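Local structure of globin III, extracellular (Lumbricus terrestris, 1X9F) at residues His12-Lys17 and Ala133-Ser138; Trp23-Thr26 and Lys30-Ile33; Arg37-Lys42 and Arg73-Leu78. The protein probably binds oxygen reversibly at its haem, as one globin subunit of the giant extracellular haemoglobin (erythrocruorin) of the earthworm. All blocks are in the same frame, centred on the assembly; numbering follows the deposited sequence.

Contact 1: residues His12-Lys17 and Ala133-Ser138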
loop_
_atom_site.group_PDB
_atom_site.type_symbol
_atom_site.label_atom_id
_atom_site.label_comp_id
_atom_site.label_asym_id
_atom_site.label_seq_id
_atom_site.Cartn_x
_atom_site.Cartn_y
_atom_site.Cartn_z
ATOM N N HIS C 12 18.271 14.751 19.523
ATOM C CA HIS C 12 17.315 15.636 20.173
ATOM C C HIS C 12 16.078 15.907 19.314
ATOM O O HIS C 12 15.008 16.195 19.841
ATOM C CB HIS C 12 17.985 16.917 20.709
ATOM C CG HIS C 12 18.189 17.996 19.689
ATOM N ND1 HIS C 12 19.439 18.466 19.344
ATOM C CD2 HIS C 12 17.302 18.729 18.975
ATOM C CE1 HIS C 12 19.313 19.425 18.444
ATOM N NE2 HIS C 12 18.027 19.601 18.201
ATOM N N ARG C 13 16.230 15.790 17.998
ATOM C CA ARG C 13 15.112 15.924 17.080
ATOM C C ARG C 13 14.181 14.704 17.213
ATOM O O ARG C 13 12.959 14.851 17.153
ATOM C CB ARG C 13 15.639 16.095 15.640
ATOM C CG ARG C 13 14.567 16.346 14.582
ATOM C CD ARG C 13 15.029 16.138 13.125
ATOM N NE ARG C 13 15.430 14.752 12.824
ATOM C CZ ARG C 13 14.588 13.725 12.663
ATOM N NH1 ARG C 13 13.275 13.897 12.780
ATOM N NH2 ARG C 13 15.066 12.516 12.392
ATOM N N ILE C 14 14.766 13.516 17.405
ATOM C CA ILE C 14 13.994 12.288 17.645
ATOM C C ILE C 14 13.225 12.411 18.961
ATOM O O ILE C 14 12.037 12.089 19.028
ATOM C CB ILE C 14 14.907 11.014 17.657
ATOM C CG1 ILE C 14 15.657 10.835 16.331
ATOM C CG2 ILE C 14 14.103 9.756 17.992
ATOM C CD1 ILE C 14 14.788 10.448 15.137
ATOM N N VAL C 15 13.909 12.897 19.992
ATOM C CA VAL C 15 13.306 13.071 21.311
ATOM C C VAL C 15 12.114 14.038 21.275
ATOM O O VAL C 15 11.053 13.733 21.822
ATOM C CB VAL C 15 14.373 13.483 22.371
ATOM C CG1 VAL C 15 13.727 14.019 23.642
ATOM C CG2 VAL C 15 15.278 12.296 22.699
ATOM N N GLN C 16 12.288 15.178 20.609
ATOM C CA GLN C 16 11.246 16.211 20.523
ATOM C C GLN C 16 9.999 15.746 19.790
ATOM O O GLN C 16 8.876 16.022 20.218
ATOM C CB GLN C 16 11.792 17.465 19.849
ATOM C CG GLN C 16 12.782 18.204 20.712
ATOM C CD GLN C 16 13.298 19.476 20.075
ATOM O OE1 GLN C 16 13.667 19.500 18.898
ATOM N NE2 GLN C 16 13.353 20.540 20.866
ATOM N N LYS C 17 10.218 15.046 18.682
ATOM C CA LYS C 17 9.152 14.494 17.868
ATOM C C LYS C 17 8.382 13.451 18.668
ATOM O O LYS C 17 7.145 13.439 18.663
ATOM C CB LYS C 17 9.746 13.869 16.604
ATOM C CG LYS C 17 8.715 13.329 15.628
ATOM C CD LYS C 17 9.364 12.490 14.538
ATOM C CE LYS C 17 10.040 13.354 13.477
ATOM N NZ LYS C 17 10.710 12.514 12.444
ATOM N N ALA C 133 15.333 4.373 22.518
ATOM C CA ALA C 133 15.929 4.302 23.848
ATOM C C ALA C 133 17.272 5.010 23.934
ATOM O O ALA C 133 17.573 5.630 24.951
ATOM C CB ALA C 133 16.049 2.857 24.331
ATOM N N LEU C 134 18.067 4.930 22.868
ATOM C CA LEU C 134 19.410 5.512 22.874
ATOM C C LEU C 134 19.387 7.035 22.887
ATOM O O LEU C 134 20.128 7.661 23.647
ATOM C CB LEU C 134 20.249 4.986 21.701
ATOM C CG LEU C 134 20.583 3.489 21.752
ATOM C CD1 LEU C 134 21.379 3.059 20.540
ATOM C CD2 LEU C 134 21.325 3.101 23.028
ATOM N N ALA C 135 18.526 7.621 22.059
ATOM C CA ALA C 135 18.390 9.073 21.974
ATOM C C ALA C 135 17.855 9.682 23.272
ATOM O O ALA C 135 18.361 10.707 23.736
ATOM C CB ALA C 135 17.504 9.452 20.801
ATOM N N TRP C 136 16.837 9.051 23.853
ATOM C CA TRP C 136 16.273 9.533 25.104
ATOM C C TRP C 136 17.286 9.407 26.219
ATOM O O TRP C 136 17.471 10.347 26.986
ATOM C CB TRP C 136 14.997 8.780 25.456
ATOM C CG TRP C 136 13.810 9.355 24.788
ATOM C CD1 TRP C 136 13.301 8.995 23.580
ATOM C CD2 TRP C 136 12.980 10.416 25.273
ATOM N NE1 TRP C 136 12.197 9.758 23.285
ATOM C CE2 TRP C 136 11.980 10.640 24.307
ATOM C CE3 TRP C 136 12.978 11.201 26.430
ATOM C CZ2 TRP C 136 10.990 11.607 24.461
ATOM C CZ3 TRP C 136 11.996 12.160 26.584
ATOM C CH2 TRP C 136 11.015 12.354 25.605
ATOM N N LYS C 137 17.955 8.258 26.295
ATOM C CA LYS C 137 18.965 8.026 27.328
ATOM C C LYS C 137 20.018 9.139 27.389
ATOM O O LYS C 137 20.258 9.709 28.457
ATOM C CB LYS C 137 19.637 6.662 27.155
ATOM C CG LYS C 137 20.558 6.302 28.305
ATOM C CD LYS C 137 21.257 4.969 28.095
ATOM C CE LYS C 137 22.270 4.713 29.206
ATOM N NZ LYS C 137 21.692 4.906 30.581
ATOM N N SER C 138 20.625 9.448 26.248
ATOM C CA SER C 138 21.661 10.475 26.200
ATOM C C SER C 138 21.134 11.892 26.442
ATOM O O SER C 138 21.786 12.680 27.130
ATOM C CB SER C 138 22.443 10.399 24.888
ATOM O OG SER C 138 21.607 10.716 23.789
#
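Val15 and Trp136 mark the point where segments 12-17 and 133-138, on helices 9-20 and 133-148, cross nearly at right angles: their CA atoms lie 6.0 Å apart, the two segment axes approach to 8.7 Å, and the N-to-C directions differ by 99°. This is the packing of the first helix of the globin fold against its last, the A/H crossing in globin terms. Val15 lays both methyls on one face of the Trp136 indole. With CG1 anti to the backbone N (chi1 165°), that methyl sits almost centrally over the six-membered ring, 3.6 Å from its centroid and 7° off the normal, a CH-pi contact. The other methyl, CG2, covers the five-membered ring, about equally far from each of its atoms. It also bears on the preceding residue, 3.6 Å from Ala135 O and 4.1 Å from Ala135 CB. Ile14 adds only a looser touch, from its CB to the same alanine methyl. No hydrogen bond crosses the interface; the side chains that meet are all buried. Elsewhere, the Trp136 ring stacks with Tyr131, and Val15 reaches Cys139, whose disulfide to Cys7 ties the N-terminal segment to helix 133-148 beside this crossing. At the far rim of the indole, the carbonyl oxygen Val15 O comes within 3.4 Å of Trp136 CZ2.

Contact 2: residues Trp23-Thr26 and Lys30-Ile33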
loop_
_atom_site.group_PDB
_atom_site.type_symbol
_atom_site.label_atom_id
_atom_site.label_comp_id
_atom_site.label_asym_id
_atom_site.label_seq_id
_atom_site.Cartn_x
_atom_site.Cartn_y
_atom_site.Cartn_z
ATOM N N TRP C 23 1.157 15.156 23.546
ATOM C CA TRP C 23 0.281 16.329 23.671
ATOM C C TRP C 23 -0.571 16.532 22.426
ATOM O O TRP C 23 -1.094 17.625 22.182
ATOM C CB TRP C 23 1.103 17.577 24.020
ATOM C CG TRP C 23 2.303 17.225 24.829
ATOM C CD1 TRP C 23 3.604 17.293 24.426
ATOM C CD2 TRP C 23 2.324 16.683 26.158
ATOM N NE1 TRP C 23 4.435 16.850 25.426
ATOM C CE2 TRP C 23 3.678 16.470 26.501
ATOM C CE3 TRP C 23 1.337 16.369 27.103
ATOM C CZ2 TRP C 23 4.070 15.962 27.741
ATOM C CZ3 TRP C 23 1.729 15.858 28.337
ATOM C CH2 TRP C 23 3.087 15.662 28.642
ATOM N N ARG C 24 -0.709 15.454 21.653
ATOM C CA ARG C 24 -1.597 15.417 20.503
ATOM C C ARG C 24 -3.005 15.835 20.908
ATOM O O ARG C 24 -3.712 16.457 20.115
ATOM C CB ARG C 24 -1.641 14.010 19.879
ATOM C CG ARG C 24 -0.408 13.609 19.041
ATOM C CD ARG C 24 -0.440 14.059 17.578
ATOM N NE ARG C 24 -0.827 15.464 17.460
ATOM C CZ ARG C 24 -0.839 16.168 16.334
ATOM N NH1 ARG C 24 -0.474 15.618 15.183
ATOM N NH2 ARG C 24 -1.218 17.440 16.363
ATOM N N ASP C 25 -3.421 15.500 22.131
ATOM C CA ASP C 25 -4.778 15.850 22.566
ATOM C C ASP C 25 -4.831 16.945 23.653
ATOM O O ASP C 25 -3.819 17.218 24.310
ATOM C CB ASP C 25 -5.614 14.593 22.890
ATOM C CG ASP C 25 -5.407 14.091 24.315
ATOM O OD1 ASP C 25 -6.298 13.376 24.842
ATOM O OD2 ASP C 25 -4.391 14.343 24.990
ATOM N N THR C 26 -6.002 17.568 23.824
ATOM C CA THR C 26 -6.120 18.833 24.581
ATOM C C THR C 26 -6.150 18.718 26.101
ATOM O O THR C 26 -5.954 19.722 26.792
ATOM C CB THR C 26 -7.351 19.676 24.129
ATOM O OG1 THR C 26 -8.554 18.888 24.234
ATOM C CG2 THR C 26 -7.264 20.050 22.650
ATOM N N LYS C 30 -4.326 16.571 32.330
ATOM C CA LYS C 30 -4.683 15.254 32.830
ATOM C C LYS C 30 -3.500 14.293 32.685
ATOM O O LYS C 30 -3.164 13.561 33.620
ATOM C CB LYS C 30 -5.927 14.720 32.109
ATOM C CG LYS C 30 -6.686 13.645 32.885
ATOM C CD LYS C 30 -7.530 14.229 34.016
ATOM C CE LYS C 30 -8.787 14.901 33.485
ATOM N NZ LYS C 30 -9.576 15.556 34.569
ATOM N N ILE C 31 -2.865 14.332 31.517
ATOM C CA ILE C 31 -1.719 13.488 31.205
ATOM C C ILE C 31 -0.479 13.889 31.990
ATOM O O ILE C 31 0.262 13.022 32.455
ATOM C CB ILE C 31 -1.427 13.542 29.696
ATOM C CG1 ILE C 31 -2.580 12.905 28.919
ATOM C CG2 ILE C 31 -0.105 12.841 29.363
ATOM C CD1 ILE C 31 -2.604 13.258 27.447
ATOM N N LYS C 32 -0.251 15.193 32.130
ATOM C CA LYS C 32 0.920 15.678 32.858
ATOM C C LYS C 32 0.840 15.279 34.325
ATOM O O LYS C 32 1.810 14.750 34.882
ATOM C CB LYS C 32 1.091 17.195 32.698
ATOM C CG LYS C 32 1.745 17.619 31.383
ATOM C CD LYS C 32 1.477 19.087 31.083
ATOM C CE LYS C 32 2.231 19.558 29.821
ATOM N NZ LYS C 32 1.815 20.966 29.476
ATOM N N ILE C 33 -0.325 15.499 34.933
ATOM C CA ILE C 33 -0.561 15.135 36.330
ATOM C C ILE C 33 -0.429 13.630 36.589
ATOM O O ILE C 33 0.253 13.222 37.527
ATOM C CB ILE C 33 -1.929 15.668 36.808
ATOM C CG1 ILE C 33 -1.895 17.195 36.898
ATOM C CG2 ILE C 33 -2.302 15.071 38.166
ATOM C CD1 ILE C 33 -3.276 17.837 37.033
#
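Lys32 lies across the indole of Trp23 where the chain turns between helices 9-20 and 28-46, the AB corner of the globin fold. CB of the lysine stays clear of the ring; chi1 of -80° puts CG anti to the carbonyl carbon and brings it to 3.5 Å from Trp23 CZ3, with CH2 almost as near. From CG the chain runs extended and roughly perpendicular to the tryptophan side chain. CD passes a little farther off. CE then lies over the face of the six-membered ring, 4.2 Å from its centroid and 17° off the normal, as a CH-pi contact. NZ, at 5.3 Å from that centroid, can offer at most a weak cation-pi attraction; its main partner is Asp73 of the Globin II chain, in a salt bridge, supplemented by a weak hydrogen bond to Asn76. The lysine thus serves both the corner and a subunit interface. Trp23 also meets Trp19 edge-to-face. Next to Lys32 in the sequence, Ile31 touches two residues of segment 23-26 with different branches: CG2 packs obliquely at 3.7 Å from Trp23 CZ3, while CD1 reaches to 3.2 Å from Asp25 OD2.

Contact 3: residues Arg37-Lys42 and Arg73-Leu78. With HEM (protoporphyrin IX containing Fe), chain R; CMO (carbon monoxide), chain S.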
loop_
_atom_site.group_PDB
_atom_site.type_symbol
_atom_site.label_atom_id
_atom_site.label_comp_id
_atom_site.label_asym_id
_atom_site.label_seq_id
_atom_site.Cartn_x
_atom_site.Cartn_y
_atom_site.Cartn_z
ATOM N N ARG C 37 2.812 12.402 38.660
ATOM C CA ARG C 37 2.456 11.725 39.902
ATOM C C ARG C 37 3.066 10.317 39.933
ATOM O O ARG C 37 3.730 9.948 40.904
ATOM C CB ARG C 37 0.934 11.688 40.066
ATOM C CG ARG C 37 0.440 11.316 41.456
ATOM C CD ARG C 37 0.049 9.847 41.567
ATOM N NE ARG C 37 -1.206 9.660 42.290
ATOM C CZ ARG C 37 -2.351 10.255 41.969
ATOM N NH1 ARG C 37 -2.416 11.110 40.941
ATOM N NH2 ARG C 37 -3.444 10.008 42.681
ATOM N N LEU C 38 2.863 9.555 38.859
ATOM C CA LEU C 38 3.422 8.213 38.759
ATOM C C LEU C 38 4.940 8.227 38.974
ATOM O O LEU C 38 5.456 7.472 39.803
ATOM C CB LEU C 38 3.078 7.590 37.406
ATOM C CG LEU C 38 3.805 6.275 37.113
ATOM C CD1 LEU C 38 2.855 5.094 37.233
ATOM C CD2 LEU C 38 4.437 6.324 35.733
ATOM N N LEU C 39 5.638 9.095 38.241
ATOM C CA LEU C 39 7.099 9.200 38.345
ATOM C C LEU C 39 7.596 9.492 39.759
ATOM O O LEU C 39 8.437 8.760 40.282
ATOM C CB LEU C 39 7.650 10.242 37.365
ATOM C CG LEU C 39 7.384 10.005 35.874
ATOM C CD1 LEU C 39 7.723 11.251 35.064
ATOM C CD2 LEU C 39 8.129 8.781 35.339
ATOM N N LEU C 40 7.086 10.552 40.375
ATOM C CA LEU C 40 7.554 10.936 41.702
ATOM C C LEU C 40 7.155 9.907 42.752
ATOM O O LEU C 40 7.950 9.570 43.638
ATOM C CB LEU C 40 7.041 12.326 42.071
ATOM C CG LEU C 40 7.572 13.451 41.180
ATOM C CD1 LEU C 40 6.891 14.762 41.543
ATOM C CD2 LEU C 40 9.092 13.591 41.303
ATOM N N THR C 41 5.931 9.400 42.643
ATOM C CA THR C 41 5.457 8.336 43.525
ATOM C C THR C 41 6.404 7.132 43.518
ATOM O O THR C 41 6.772 6.619 44.581
ATOM C CB THR C 41 4.017 7.931 43.135
ATOM O OG1 THR C 41 3.090 8.725 43.886
ATOM C CG2 THR C 41 3.688 6.499 43.572
ATOM N N LYS C 42 6.798 6.702 42.319
ATOM C CA LYS C 42 7.739 5.600 42.145
ATOM C C LYS C 42 9.101 5.975 42.726
ATOM O O LYS C 42 9.768 5.143 43.349
ATOM C CB LYS C 42 7.854 5.231 40.658
ATOM C CG LYS C 42 8.763 4.037 40.329
ATOM C CD LYS C 42 8.099 2.681 40.583
ATOM C CE LYS C 42 8.976 1.525 40.086
ATOM N NZ LYS C 42 10.322 1.480 40.757
ATOM N N ARG C 73 4.218 21.201 37.453
ATOM C CA ARG C 73 5.400 22.042 37.517
ATOM C C ARG C 73 6.655 21.307 37.038
ATOM O O ARG C 73 7.374 21.821 36.180
ATOM C CB ARG C 73 5.574 22.600 38.929
ATOM C CG ARG C 73 5.792 24.104 38.960
ATOM C CD ARG C 73 4.951 24.831 39.999
ATOM N NE ARG C 73 5.073 24.205 41.311
ATOM C CZ ARG C 73 4.095 24.114 42.203
ATOM N NH1 ARG C 73 2.886 24.607 41.950
ATOM N NH2 ARG C 73 4.327 23.508 43.364
ATOM N N ILE C 74 6.912 20.114 37.577
ATOM C CA ILE C 74 8.057 19.307 37.137
ATOM C C ILE C 74 7.930 18.872 35.681
ATOM O O ILE C 74 8.917 18.851 34.938
ATOM C CB ILE C 74 8.256 18.043 37.999
ATOM C CG1 ILE C 74 9.359 17.176 37.368
ATOM C CG2 ILE C 74 6.949 17.251 38.126
ATOM C CD1 ILE C 74 9.597 15.791 38.022
ATOM N N LEU C 75 6.715 18.501 35.291
ATOM C CA LEU C 75 6.466 18.029 33.942
ATOM C C LEU C 75 6.683 19.147 32.938
ATOM O O LEU C 75 7.177 18.903 31.836
ATOM C CB LEU C 75 5.044 17.476 33.811
ATOM C CG LEU C 75 4.908 16.053 33.264
ATOM C CD1 LEU C 75 5.535 15.890 31.880
ATOM C CD2 LEU C 75 5.500 15.045 34.237
ATOM N N ASN C 76 6.316 20.369 33.317
ATOM C CA ASN C 76 6.587 21.516 32.463
ATOM C C ASN C 76 8.057 21.895 32.461
ATOM O O ASN C 76 8.558 22.449 31.481
ATOM C CB ASN C 76 5.689 22.701 32.808
ATOM C CG ASN C 76 4.383 22.676 32.035
ATOM O OD1 ASN C 76 3.959 21.629 31.536
ATOM N ND2 ASN C 76 3.740 23.831 31.924
ATOM N N GLY C 77 8.748 21.568 33.552
ATOM C CA GLY C 77 10.190 21.768 33.633
ATOM C C GLY C 77 10.886 20.869 32.633
ATOM O O GLY C 77 11.803 21.302 31.932
ATOM N N LEU C 78 10.441 19.614 32.571
ATOM C CA LEU C 78 10.987 18.634 31.632
ATOM C C LEU C 78 10.571 18.986 30.202
ATOM O O LEU C 78 11.365 18.839 29.266
ATOM C CB LEU C 78 10.554 17.211 32.010
ATOM C CG LEU C 78 10.981 16.051 31.095
ATOM C CD1 LEU C 78 12.502 15.938 30.998
ATOM C CD2 LEU C 78 10.372 14.735 31.572
HETATM C CHA HEM R . 10.726 21.520 42.593
HETATM C CHB HEM R . 11.741 20.479 37.910
HETATM C CHC HEM R . 13.671 16.190 39.209
HETATM C CHD HEM R . 12.977 17.399 43.919
HETATM C C1A HEM R . 10.778 21.601 41.120
HETATM C C2A HEM R . 10.205 22.670 40.434
HETATM C C3A HEM R . 10.483 22.401 39.020
HETATM C C4A HEM R . 11.224 21.131 39.112
HETATM C CMA HEM R . 10.115 23.200 37.795
HETATM C CAA HEM R . 9.455 23.843 41.006
HETATM C CBA HEM R . 10.372 25.049 41.085
HETATM C CGA HEM R . 9.557 26.196 41.619
HETATM O O1A HEM R . 8.831 26.833 40.826
HETATM O O2A HEM R . 9.637 26.462 42.836
HETATM C C1B HEM R . 12.380 19.168 37.854
HETATM C C2B HEM R . 12.698 18.588 36.632
HETATM C C3B HEM R . 13.201 17.399 37.048
HETATM C C4B HEM R . 13.193 17.334 38.425
HETATM C CMB HEM R . 12.524 19.111 35.224
HETATM C CAB HEM R . 13.702 16.487 36.210
HETATM C CBB HEM R . 14.045 15.770 35.101
HETATM C C1C HEM R . 13.636 16.143 40.681
HETATM C C2C HEM R . 14.097 15.041 41.383
HETATM C C3C HEM R . 13.905 15.418 42.686
HETATM C C4C HEM R . 13.322 16.664 42.691
HETATM C CMC HEM R . 14.700 13.765 40.854
HETATM C CAC HEM R . 14.192 14.576 43.874
HETATM C CBC HEM R . 15.196 14.741 44.833
HETATM C C1D HEM R . 12.274 18.688 43.996
HETATM C C2D HEM R . 11.873 19.224 45.218
HETATM C C3D HEM R . 11.234 20.401 44.894
HETATM C C4D HEM R . 11.309 20.443 43.415
HETATM C CMD HEM R . 12.111 18.642 46.592
HETATM C CAD HEM R . 10.597 21.399 45.822
HETATM C CBD HEM R . 9.170 20.935 46.078
HETATM C CGD HEM R . 8.511 22.006 46.899
HETATM O O1D HEM R . 8.573 21.938 48.145
HETATM O O2D HEM R . 7.939 22.926 46.284
HETATM N NA HEM R . 11.425 20.666 40.365
HETATM N NB HEM R . 12.652 18.449 38.980
HETATM N NC HEM R . 13.162 17.164 41.452
HETATM N ND HEM R . 11.951 19.381 42.874
HETATM FE FE HEM R . 12.328 18.937 40.927
HETATM C C CMO S . 10.229 17.898 40.941
HETATM O O CMO S . 9.470 16.944 40.940
#
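Leu39 and Leu40 meet Ile74 and Leu75 in a buried, wholly apolar contact between helices 28-46 and 65-83, the B and E helices of the globin fold, on the carbon monoxide side of the haem. The contact is spare: no hydrogen bond crosses it, the closest pair of CA atoms, those of Leu40 and Ile74, is 9.5 Å apart, and the side chains span the gap. Leu40 and Ile74 run past each other in opposite senses, and Leu40 CD2 touches Ile74 CD1 at 4.0 Å. One residue back from Leu40 and one on from Ile74, Leu39 CD1 and Leu75 CD2 approach to 4.5 Å.

The first pair doubles as pocket wall. Both methyls of Leu40, CD1 and CD2, stand 3.4 Å from the carbon monoxide oxygen, so the ligand's outer end rests against the fork of the leucine. Ile74 covers it from the other helix: with CG1 anti to the backbone N (chi1 173°), its CD1 lies 3.1 Å from that oxygen, and CG1 comes to 3.7 Å from haem C1B. Phe54 and His70 complete the ligand pocket. Farther along helix 65-83, the haem methyl CMB packs on the backbone, 3.5 Å from Gly77 C and 3.4 Å from Leu78 N. Arg73, a residue of the haem pocket, makes a salt bridge to Glu88 of the Globin II chain, linking the haem surroundings to the neighbouring subunit.

Around the contact, helix 110-127 closes in with Phe116, Ile119 and Leu120 against Leu39, and Phe116 also reaches Ile74; Trp19 of helix 9-20 packs on Leu75 and Leu78, so four helices converge here.

How the contacts relate
From the N terminus, helix 9-20 opens contact 1, whose partner is 116 residues farther on in helix 133-148; this long loop encloses nearly the whole globin fold and holds the other two contacts nested within it. Contact 2 is the first to close, a short turn joining the corner after helix 9-20 to the start of helix 28-46. The same helix then runs on into contact 3, which closes across about 30 residues onto helix 65-83. Contact 1 closes last. Contacts 2 and 3 are in series along the chain yet touch in space through Leu75, which meets both Trp23 and the backbone oxygen of Lys32. Contact 1 touches neither, its nearest atoms about 6 to 7 Å away.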